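Transferrin binding protein B (Actinobacillus suis, PDB 3PQU) probably binds host transferrin at the bacterial outer membrane as a lipoprotein receptor for iron acquisition. Local coordinates at residues Met400-Leu405 with Ala455-Asn460. Numbering follows the deposited sequence.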
ATOM      1  N   MET A 400      -9.105 -10.650  11.436  1.00 33.37           N
ATOM      2  CA  MET A 400      -9.552  -9.281  11.656  1.00 31.47           C
ATOM      3  C   MET A 400      -9.029  -8.771  12.992  1.00 42.00           C
ATOM      4  O   MET A 400      -8.657  -9.552  13.867  1.00 33.34           O
ATOM      5  CB  MET A 400     -11.086  -9.207  11.659  1.00 24.62           C
ATOM      6  CG  MET A 400     -11.753  -9.946  12.822  1.00 34.83           C
ATOM      7  SD  MET A 400     -13.523  -9.554  12.960  1.00 41.46           S
ATOM      8  CE  MET A 400     -13.435  -7.838  13.490  1.00 36.73           C
ATOM      9  N   LYS A 401      -8.997  -7.455  13.138  1.00 35.88           N
ATOM     10  CA  LYS A 401      -8.727  -6.835  14.424  1.00 38.89           C
ATOM     11  C   LYS A 401      -9.565  -5.570  14.523  1.00 34.49           C
ATOM     12  O   LYS A 401      -9.949  -4.977  13.510  1.00 32.48           O
ATOM     13  CB  LYS A 401      -7.241  -6.466  14.566  1.00 38.71           C
ATOM     14  CG  LYS A 401      -6.272  -7.631  14.602  1.00 33.27           C
ATOM     15  CD  LYS A 401      -6.470  -8.524  15.819  1.00 35.10           C
ATOM     16  CE  LYS A 401      -5.650  -9.802  15.651  1.00 46.66           C
ATOM     17  NZ  LYS A 401      -5.880 -10.786  16.730  1.00 56.26           N
ATOM     18  N   PHE A 402      -9.849  -5.167  15.750  1.00 37.32           N
ATOM     19  CA  PHE A 402     -10.417  -3.857  16.012  1.00 44.23           C
ATOM     20  C   PHE A 402      -9.896  -3.372  17.356  1.00 49.98           C
ATOM     21  O   PHE A 402      -9.310  -4.138  18.119  1.00 48.65           O
ATOM     22  CB  PHE A 402     -11.945  -3.898  15.993  1.00 35.12           C
ATOM     23  CG  PHE A 402     -12.556  -4.751  17.085  1.00 46.32           C
ATOM     24  CD1 PHE A 402     -12.988  -4.180  18.273  1.00 51.90           C
ATOM     25  CD2 PHE A 402     -12.701  -6.120  16.921  1.00 41.11           C
ATOM     26  CE1 PHE A 402     -13.557  -4.960  19.273  1.00 62.90           C
ATOM     27  CE2 PHE A 402     -13.266  -6.910  17.926  1.00 45.19           C
ATOM     28  CZ  PHE A 402     -13.696  -6.329  19.098  1.00 45.56           C
ATOM     29  N   GLY A 403     -10.094  -2.097  17.647  1.00 55.74           N
ATOM     30  CA  GLY A 403      -9.675  -1.582  18.931  1.00 57.04           C
ATOM     31  C   GLY A 403      -9.647  -0.076  18.991  1.00 44.31           C
ATOM     32  O   GLY A 403     -10.344   0.599  18.230  1.00 50.96           O
ATOM     33  N   GLN A 404      -8.836   0.444  19.905  1.00 48.59           N
ATOM     34  CA  GLN A 404      -8.693   1.875  20.078  1.00 50.98           C
ATOM     35  C   GLN A 404      -7.330   2.319  19.583  1.00 49.14           C
ATOM     36  O   GLN A 404      -6.364   1.552  19.604  1.00 48.02           O
ATOM     37  CB  GLN A 404      -8.835   2.236  21.550  1.00 52.91           C
ATOM     38  CG  GLN A 404      -9.883   1.438  22.280  1.00 67.66           C
ATOM     39  CD  GLN A 404      -9.811   1.653  23.778  1.00 75.99           C
ATOM     40  OE1 GLN A 404      -9.720   2.786  24.250  1.00 82.28           O
ATOM     41  NE2 GLN A 404      -9.842   0.563  24.535  1.00 70.85           N
ATOM     42  N   LEU A 405      -7.256   3.564  19.140  1.00 51.13           N
ATOM     43  CA  LEU A 405      -5.995   4.134  18.704  1.00 56.57           C
ATOM     44  C   LEU A 405      -5.995   5.614  19.020  1.00 65.37           C
ATOM     45  O   LEU A 405      -6.971   6.312  18.743  1.00 70.12           O
ATOM     46  CB  LEU A 405      -5.802   3.916  17.207  1.00 49.39           C
ATOM     47  CG  LEU A 405      -4.618   4.656  16.591  1.00 49.61           C
ATOM     48  CD1 LEU A 405      -3.290   3.982  16.956  1.00 42.57           C
ATOM     49  CD2 LEU A 405      -4.801   4.712  15.090  1.00 58.69           C
ATOM     50  N   ALA A 455     -17.549   1.552  25.854  1.00 87.01           N
ATOM     51  CA  ALA A 455     -17.564   0.100  25.904  1.00 71.59           C
ATOM     52  C   ALA A 455     -16.134  -0.368  25.677  1.00 75.00           C
ATOM     53  O   ALA A 455     -15.457   0.114  24.769  1.00 62.49           O
ATOM     54  CB  ALA A 455     -18.483  -0.456  24.847  1.00 64.09           C
ATOM     55  N   GLU A 456     -15.671  -1.291  26.511  1.00 79.30           N
ATOM     56  CA  GLU A 456     -14.292  -1.757  26.447  1.00 77.97           C
ATOM     57  C   GLU A 456     -14.240  -3.257  26.188  1.00 70.15           C
ATOM     58  O   GLU A 456     -14.837  -4.046  26.916  1.00 72.20           O
ATOM     59  CB  GLU A 456     -13.544  -1.406  27.737  1.00 94.75           C
ATOM     60  CG  GLU A 456     -13.400   0.089  27.986  1.00107.48           C
ATOM     61  CD  GLU A 456     -11.983   0.588  27.772  1.00122.45           C
ATOM     62  OE1 GLU A 456     -11.049  -0.013  28.343  1.00128.20           O
ATOM     63  OE2 GLU A 456     -11.805   1.584  27.037  1.00124.17           O
ATOM     64  N   ALA A 457     -13.524  -3.645  25.140  1.00 61.22           N
ATOM     65  CA  ALA A 457     -13.455  -5.044  24.740  1.00 49.72           C
ATOM     66  C   ALA A 457     -12.995  -5.940  25.883  1.00 52.29           C
ATOM     67  O   ALA A 457     -12.059  -5.604  26.603  1.00 54.45           O
ATOM     68  CB  ALA A 457     -12.532  -5.197  23.549  1.00 55.23           C
ATOM     69  N   ASP A 458     -13.662  -7.079  26.048  1.00 65.76           N
ATOM     70  CA  ASP A 458     -13.256  -8.070  27.044  1.00 64.31           C
ATOM     71  C   ASP A 458     -13.700  -9.466  26.630  1.00 63.94           C
ATOM     72  O   ASP A 458     -14.388  -9.632  25.624  1.00 63.93           O
ATOM     73  CB  ASP A 458     -13.802  -7.716  28.432  1.00 68.56           C
ATOM     74  CG  ASP A 458     -15.315  -7.844  28.524  1.00 92.01           C
ATOM     75  OD1 ASP A 458     -15.912  -7.206  29.417  1.00 98.84           O
ATOM     76  OD2 ASP A 458     -15.910  -8.580  27.710  1.00 99.68           O
ATOM     77  N   ASN A 459     -13.305 -10.466  27.409  1.00 63.96           N
ATOM     78  CA  ASN A 459     -13.649 -11.855  27.112  1.00 74.30           C
ATOM     79  C   ASN A 459     -14.649 -12.472  28.091  1.00 83.88           C
ATOM     80  O   ASN A 459     -14.818 -13.692  28.126  1.00 89.18           O
ATOM     81  CB  ASN A 459     -12.387 -12.718  27.043  1.00 72.55           C
ATOM     82  CG  ASN A 459     -11.476 -12.519  28.246  1.00 94.49           C
ATOM     83  OD1 ASN A 459     -11.737 -11.677  29.110  1.00100.35           O
ATOM     84  ND2 ASN A 459     -10.397 -13.294  28.304  1.00 98.16           N
ATOM     85  N   ASN A 460     -15.308 -11.630  28.883  1.00 69.69           N
ATOM     86  CA  ASN A 460     -16.353 -12.101  29.788  1.00 78.13           C
ATOM     87  C   ASN A 460     -17.647 -12.404  29.032  1.00 82.63           C
ATOM     88  O   ASN A 460     -18.479 -11.519  28.822  1.00 81.47           O
ATOM     89  CB  ASN A 460     -16.604 -11.081  30.903  1.00 69.40           C
ATOM     90  CG  ASN A 460     -17.556 -11.599  31.973  1.00 84.80           C
ATOM     91  OD1 ASN A 460     -18.107 -12.693  31.860  1.00 90.91           O
ATOM     92  ND2 ASN A 460     -17.751 -10.807  33.017  1.00 82.37           N
TER
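Phe402 and Gln404 of strand 400-409 meet Ala457 and Glu456 where the C-lobe handle domain packs against the C-lobe beta barrel. Residues 455-460 leave barrel strand 452-455 and enter the loop that leads to strand 467-472. The interface is small, burying 115 Å² in all, and joins a strand of the handle sheet to a loop of the barrel.

Phe402 makes the apolar part. Its CE1 lies 4.4 Å from Ala457 CB, and the methyl group approaches the ring obliquely. Thr442 and Asp444 of barrel strand 436-448 and Cys393 and Leu421 of the handle also touch the Phe402 side chain, so the ring sits between the two domains. The loop bonds to both domains: Ala457 N to Asp444 OD1 of the barrel, and Ala457 O from Lys376 NZ of the handle.

Two residues along the strand, Gln404 makes the polar part. This pair is partly exposed, whereas Phe402 and Ala457 are buried. Glu456 turns at its second torsion (chi2 -108°), which carries the carboxylate across the path of the straight Gln404 chain. The amide and carboxylate planes stand 81° apart. Gln404 NE2 gives a weak hydrogen bond to Glu456 OE2, 3.3 Å long and strongly bent, with an N-H...O angle of 123°.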